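Local coordinates for GTPase-activating protein GYP1 (Saccharomyces cerevisiae, PDB 1FKM) that stimulates GTP hydrolysis by the Ypt/Rab GTPases Ypt1 and Ypt7, supplying an arginine and a glutamine finger in trans from its TBC domain, at residues 84-87 with 88-92; 116-119 with 120-124. All coordinates share one frame; numbering follows the deposited sequence.

Contact 1 (84-87 with 88-92)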
loop_
_atom_site.group_PDB
_atom_site.type_symbol
_atom_site.label_atom_id
_atom_site.label_comp_id
_atom_site.label_asym_id
_atom_site.label_seq_id
_atom_site.Cartn_x
_atom_site.Cartn_y
_atom_site.Cartn_z
ATOM N N ILE A 84 -10.867 -9.628 -22.561
ATOM C CA ILE A 84 -11.951 -10.299 -21.847
ATOM C C ILE A 84 -11.487 -11.259 -20.750
ATOM O O ILE A 84 -11.906 -11.136 -19.599
ATOM C CB ILE A 84 -12.875 -11.062 -22.828
ATOM C CG1 ILE A 84 -13.432 -10.095 -23.877
ATOM C CG2 ILE A 84 -14.008 -11.730 -22.066
ATOM C CD1 ILE A 84 -14.202 -8.919 -23.299
ATOM N N PRO A 85 -10.617 -12.226 -21.087
ATOM C CA PRO A 85 -10.134 -13.179 -20.081
ATOM C C PRO A 85 -9.535 -12.510 -18.844
ATOM O O PRO A 85 -9.791 -12.931 -17.711
ATOM C CB PRO A 85 -9.110 -14.002 -20.855
ATOM C CG PRO A 85 -9.680 -14.008 -22.244
ATOM C CD PRO A 85 -10.079 -12.559 -22.419
ATOM N N THR A 86 -8.734 -11.471 -19.059
ATOM C CA THR A 86 -8.109 -10.746 -17.953
ATOM C C THR A 86 -9.188 -10.083 -17.102
ATOM O O THR A 86 -9.104 -10.059 -15.870
ATOM C CB THR A 86 -7.129 -9.673 -18.483
ATOM O OG1 THR A 86 -6.022 -10.328 -19.106
ATOM C CG2 THR A 86 -6.613 -8.786 -17.344
ATOM N N TRP A 87 -10.200 -9.545 -17.770
ATOM C CA TRP A 87 -11.313 -8.910 -17.078
ATOM C C TRP A 87 -11.972 -9.924 -16.135
ATOM O O TRP A 87 -12.273 -9.616 -14.981
ATOM C CB TRP A 87 -12.323 -8.387 -18.107
ATOM C CG TRP A 87 -13.576 -7.794 -17.525
ATOM C CD1 TRP A 87 -14.736 -8.455 -17.233
ATOM C CD2 TRP A 87 -13.789 -6.429 -17.151
ATOM N NE1 TRP A 87 -15.655 -7.587 -16.701
ATOM C CE2 TRP A 87 -15.102 -6.336 -16.638
ATOM C CE3 TRP A 87 -12.998 -5.273 -17.198
ATOM C CZ2 TRP A 87 -15.643 -5.134 -16.176
ATOM C CZ3 TRP A 87 -13.536 -4.078 -16.740
ATOM C CH2 TRP A 87 -14.848 -4.018 -16.234
ATOM N N HIS A 88 -12.181 -11.142 -16.620
ATOM C CA HIS A 88 -12.814 -12.173 -15.798
ATOM C C HIS A 88 -11.899 -12.667 -14.681
ATOM O O HIS A 88 -12.356 -13.019 -13.600
ATOM C CB HIS A 88 -13.277 -13.327 -16.690
ATOM C CG HIS A 88 -14.475 -12.986 -17.519
ATOM N ND1 HIS A 88 -14.687 -13.506 -18.778
ATOM C CD2 HIS A 88 -15.527 -12.169 -17.268
ATOM C CE1 HIS A 88 -15.815 -13.022 -19.268
ATOM N NE2 HIS A 88 -16.344 -12.208 -18.372
ATOM N N GLN A 89 -10.600 -12.679 -14.945
ATOM C CA GLN A 89 -9.622 -13.100 -13.951
ATOM C C GLN A 89 -9.671 -12.133 -12.763
ATOM O O GLN A 89 -9.533 -12.537 -11.607
ATOM C CB GLN A 89 -8.236 -13.108 -14.591
ATOM C CG GLN A 89 -7.074 -13.178 -13.641
ATOM C CD GLN A 89 -5.747 -13.166 -14.386
ATOM O OE1 GLN A 89 -5.567 -12.409 -15.338
ATOM N NE2 GLN A 89 -4.812 -14.001 -13.951
ATOM N N ILE A 90 -9.880 -10.853 -13.053
ATOM C CA ILE A 90 -9.955 -9.837 -12.003
ATOM C C ILE A 90 -11.294 -9.911 -11.285
ATOM O O ILE A 90 -11.386 -9.680 -10.079
ATOM C CB ILE A 90 -9.777 -8.433 -12.597
ATOM C CG1 ILE A 90 -8.348 -8.287 -13.125
ATOM C CG2 ILE A 90 -10.080 -7.364 -11.549
ATOM C CD1 ILE A 90 -8.145 -7.046 -13.943
ATOM N N GLU A 91 -12.327 -10.240 -12.047
ATOM C CA GLU A 91 -13.686 -10.366 -11.541
ATOM C C GLU A 91 -13.743 -11.426 -10.447
ATOM O O GLU A 91 -14.539 -11.333 -9.512
ATOM C CB GLU A 91 -14.610 -10.761 -12.689
ATOM C CG GLU A 91 -16.056 -10.963 -12.314
ATOM C CD GLU A 91 -16.844 -11.601 -13.440
ATOM O OE1 GLU A 91 -16.787 -11.079 -14.574
ATOM O OE2 GLU A 91 -17.517 -12.625 -13.191
ATOM N N ILE A 92 -12.894 -12.438 -10.577
ATOM C CA ILE A 92 -12.832 -13.523 -9.609
ATOM C C ILE A 92 -12.248 -13.084 -8.260
ATOM O O ILE A 92 -12.629 -13.610 -7.215
ATOM C CB ILE A 92 -11.999 -14.696 -10.170
ATOM C CG1 ILE A 92 -12.737 -15.317 -11.360
ATOM C CG2 ILE A 92 -11.741 -15.732 -9.091
ATOM C CD1 ILE A 92 -11.946 -16.387 -12.093
HETATM O O HOH W 1 -3.649 -11.063 -16.757
#
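His88 and Trp87 meet on the exposed side of the short helix 83-93. The imidazole lies beside the side chain of Ile84, one turn earlier, and both point the same way: His88 CE1 is 3.6 Å from Ile84 CG2. With CG beside its own backbone N (chi1 -73°), the His88 ring leans back along the helix and sets one face over Ile84 O, the same oxygen that accepts His88 N at 3.0 Å. On its other flank His88 CD2 reaches the edge of the indole, in the plane of that ring, 3.8 Å from Trp87 CD1; the two rings are inclined at 70° and do not stack.

With CG anti to the backbone N (chi1 176°), the Trp87 indole extends from the helix and meets the Tyr118 ring edge-to-face. Trp87 O accepts Glu91 N at 3.0 Å, and also Gln114 NE2. Thr86 sends its methyl CG2 towards Ile90 CD1, 4.1 Å away, while its hydroxyl makes weak bonds, to Arg82 O one turn back and to a water that also donates to Gln89 OE1 at 2.7 Å. Buried Ile90, the Thr86 methyl and the Trp87 indole thus give the helix an apolar footing on helix 107-123, whereas the exposed His88 rests on Ile84 and the amide of Gln89 is bound by water.

Contact 2 (116-119 with 120-124); sequences ILYL and WAIRH
This is a local, largely buried contact along the last turns of helix 107-123, inside the TBC domain, where successive side chains fan out to different neighbours. Its main side-chain meeting is a CH-pi contact: Ile122 CG1 sits over one face of the Tyr118 ring, 3.8 Å from the ring centroid and 16° off the normal. CG of Tyr118 is anti to the backbone N (chi1 178°), and Ile122, with CG1 beside its own N, reaches back over the ring, its CD1 lying 3.8 Å from Tyr118 CE1. A branched aliphatic chain suits this place, offering C-H groups to the pi face while Ile122 N bonds to Tyr118 O at 2.9 Å. Replacing Tyr118 by an alanine would probably leave the flank of Ile122 without its aromatic cover and deprive Trp87 of its edge-to-face partner.

Leu119 turns towards Phe179 and Tyr68 of other helices, and Leu119 O receives Arg123 N at 3.1 Å. The aliphatic part of Arg123 runs past that oxygen, with Arg123 CG 3.3 Å from Leu119 O, before its guanidinium goes on to Ser71. At the C-terminal end, His124 folds back so that its ND1 donates to Trp120 O at 2.8 Å, nearly in the imidazole plane, and lies over a face of the indole. A side chain thus takes up a carbonyl of the last turn, while Leu119 and Trp120 join this helix end to its neighbours by apolar packing, Leu119 to helices 57-74 and 168-186 and Trp120 to 168-186, and the Arg123-Ser71 bond adds a polar tie to helix 57-74.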
loop_
_atom_site.group_PDB
_atom_site.type_symbol
_atom_site.label_atom_id
_atom_site.label_comp_id
_atom_site.label_asym_id
_atom_site.label_seq_id
_atom_site.Cartn_x
_atom_site.Cartn_y
_atom_site.Cartn_z
ATOM N N ILE A 116 -9.980 -0.124 -12.377
ATOM C CA ILE A 116 -8.618 0.281 -12.040
ATOM C C ILE A 116 -7.619 -0.845 -12.287
ATOM O O ILE A 116 -6.594 -0.651 -12.948
ATOM C CB ILE A 116 -8.520 0.713 -10.557
ATOM C CG1 ILE A 116 -9.335 1.991 -10.336
ATOM C CG2 ILE A 116 -7.061 0.928 -10.177
ATOM C CD1 ILE A 116 -9.515 2.373 -8.860
ATOM N N LEU A 117 -7.919 -2.025 -11.759
ATOM C CA LEU A 117 -7.017 -3.156 -11.914
ATOM C C LEU A 117 -6.943 -3.641 -13.348
ATOM O O LEU A 117 -5.882 -4.059 -13.813
ATOM C CB LEU A 117 -7.447 -4.306 -11.004
ATOM C CG LEU A 117 -7.364 -3.981 -9.509
ATOM C CD1 LEU A 117 -7.877 -5.166 -8.699
ATOM C CD2 LEU A 117 -5.929 -3.661 -9.130
ATOM N N TYR A 118 -8.070 -3.580 -14.049
ATOM C CA TYR A 118 -8.108 -4.022 -15.436
ATOM C C TYR A 118 -7.190 -3.147 -16.282
ATOM O O TYR A 118 -6.388 -3.655 -17.071
ATOM C CB TYR A 118 -9.537 -3.948 -15.977
ATOM C CG TYR A 118 -9.657 -4.341 -17.430
ATOM C CD1 TYR A 118 -9.399 -5.649 -17.845
ATOM C CD2 TYR A 118 -10.014 -3.400 -18.396
ATOM C CE1 TYR A 118 -9.494 -6.013 -19.191
ATOM C CE2 TYR A 118 -10.110 -3.749 -19.745
ATOM C CZ TYR A 118 -9.849 -5.056 -20.135
ATOM O OH TYR A 118 -9.921 -5.395 -21.471
ATOM N N LEU A 119 -7.306 -1.831 -16.119
ATOM C CA LEU A 119 -6.478 -0.910 -16.892
ATOM C C LEU A 119 -4.997 -1.114 -16.610
ATOM O O LEU A 119 -4.174 -1.100 -17.528
ATOM C CB LEU A 119 -6.865 0.544 -16.603
ATOM C CG LEU A 119 -6.086 1.576 -17.433
ATOM C CD1 LEU A 119 -6.285 1.297 -18.925
ATOM C CD2 LEU A 119 -6.550 2.980 -17.079
ATOM N N TRP A 120 -4.642 -1.304 -15.340
ATOM C CA TRP A 120 -3.238 -1.521 -15.003
ATOM C C TRP A 120 -2.755 -2.826 -15.635
ATOM O O TRP A 120 -1.648 -2.895 -16.186
ATOM C CB TRP A 120 -3.038 -1.595 -13.486
ATOM C CG TRP A 120 -1.583 -1.729 -13.107
ATOM C CD1 TRP A 120 -0.705 -0.716 -12.854
ATOM C CD2 TRP A 120 -0.830 -2.945 -13.013
ATOM N NE1 TRP A 120 0.550 -1.225 -12.608
ATOM C CE2 TRP A 120 0.501 -2.590 -12.701
ATOM C CE3 TRP A 120 -1.150 -4.302 -13.166
ATOM C CZ2 TRP A 120 1.513 -3.543 -12.541
ATOM C CZ3 TRP A 120 -0.144 -5.246 -13.008
ATOM C CH2 TRP A 120 1.172 -4.862 -12.700
ATOM N N ALA A 121 -3.581 -3.866 -15.552
ATOM C CA ALA A 121 -3.215 -5.168 -16.108
ATOM C C ALA A 121 -3.007 -5.101 -17.622
ATOM O O ALA A 121 -2.072 -5.699 -18.156
ATOM C CB ALA A 121 -4.285 -6.198 -15.770
ATOM N N ILE A 122 -3.871 -4.366 -18.310
ATOM C CA ILE A 122 -3.763 -4.229 -19.763
ATOM C C ILE A 122 -2.498 -3.458 -20.134
ATOM O O ILE A 122 -1.886 -3.706 -21.175
ATOM C CB ILE A 122 -4.998 -3.503 -20.339
ATOM C CG1 ILE A 122 -6.233 -4.388 -20.168
ATOM C CG2 ILE A 122 -4.781 -3.151 -21.806
ATOM C CD1 ILE A 122 -6.100 -5.759 -20.794
ATOM N N ARG A 123 -2.101 -2.531 -19.269
ATOM C CA ARG A 123 -0.909 -1.730 -19.510
ATOM C C ARG A 123 0.397 -2.405 -19.100
ATOM O O ARG A 123 1.477 -1.858 -19.331
ATOM C CB ARG A 123 -1.024 -0.388 -18.797
ATOM C CG ARG A 123 -1.993 0.566 -19.439
ATOM C CD ARG A 123 -1.724 1.963 -18.927
ATOM N NE ARG A 123 -2.452 2.973 -19.680
ATOM C CZ ARG A 123 -2.085 4.246 -19.751
ATOM N NH1 ARG A 123 -0.994 4.650 -19.113
ATOM N NH2 ARG A 123 -2.806 5.110 -20.452
ATOM N N HIS A 124 0.308 -3.584 -18.493
ATOM C CA HIS A 124 1.505 -4.306 -18.074
ATOM C C HIS A 124 1.470 -5.769 -18.498
ATOM O O HIS A 124 1.344 -6.668 -17.663
ATOM C CB HIS A 124 1.693 -4.210 -16.553
ATOM C CG HIS A 124 1.932 -2.817 -16.064
ATOM N ND1 HIS A 124 0.946 -1.855 -16.045
ATOM C CD2 HIS A 124 3.064 -2.204 -15.641
ATOM C CE1 HIS A 124 1.459 -0.709 -15.638
ATOM N NE2 HIS A 124 2.742 -0.893 -15.387
#

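In the fold
Contacts 1 and 2 lie on consecutive helices, 83-93 and 107-123, with centres 11 Å apart, and they pack directly on one another. Ile90 CD1 of contact 1 comes within 3.4 Å of Tyr118 CA, and Thr86 CG2 is 3.8 Å from Ala121 CB, where alanine's small side chain lets the helices come together. Tyr118 belongs to both the local contact and the interface between the helices. The two catalytic fingers lie near: the side chain of Gln89 is about 9 Å from that of Arg96 and about 8 Å from that of Gln131. Ile92 O also makes a weak hydrogen bond to Arg96 NE. This is consistent with the helix pair backing the finger region, contact 1 exposed, contact 2 buried.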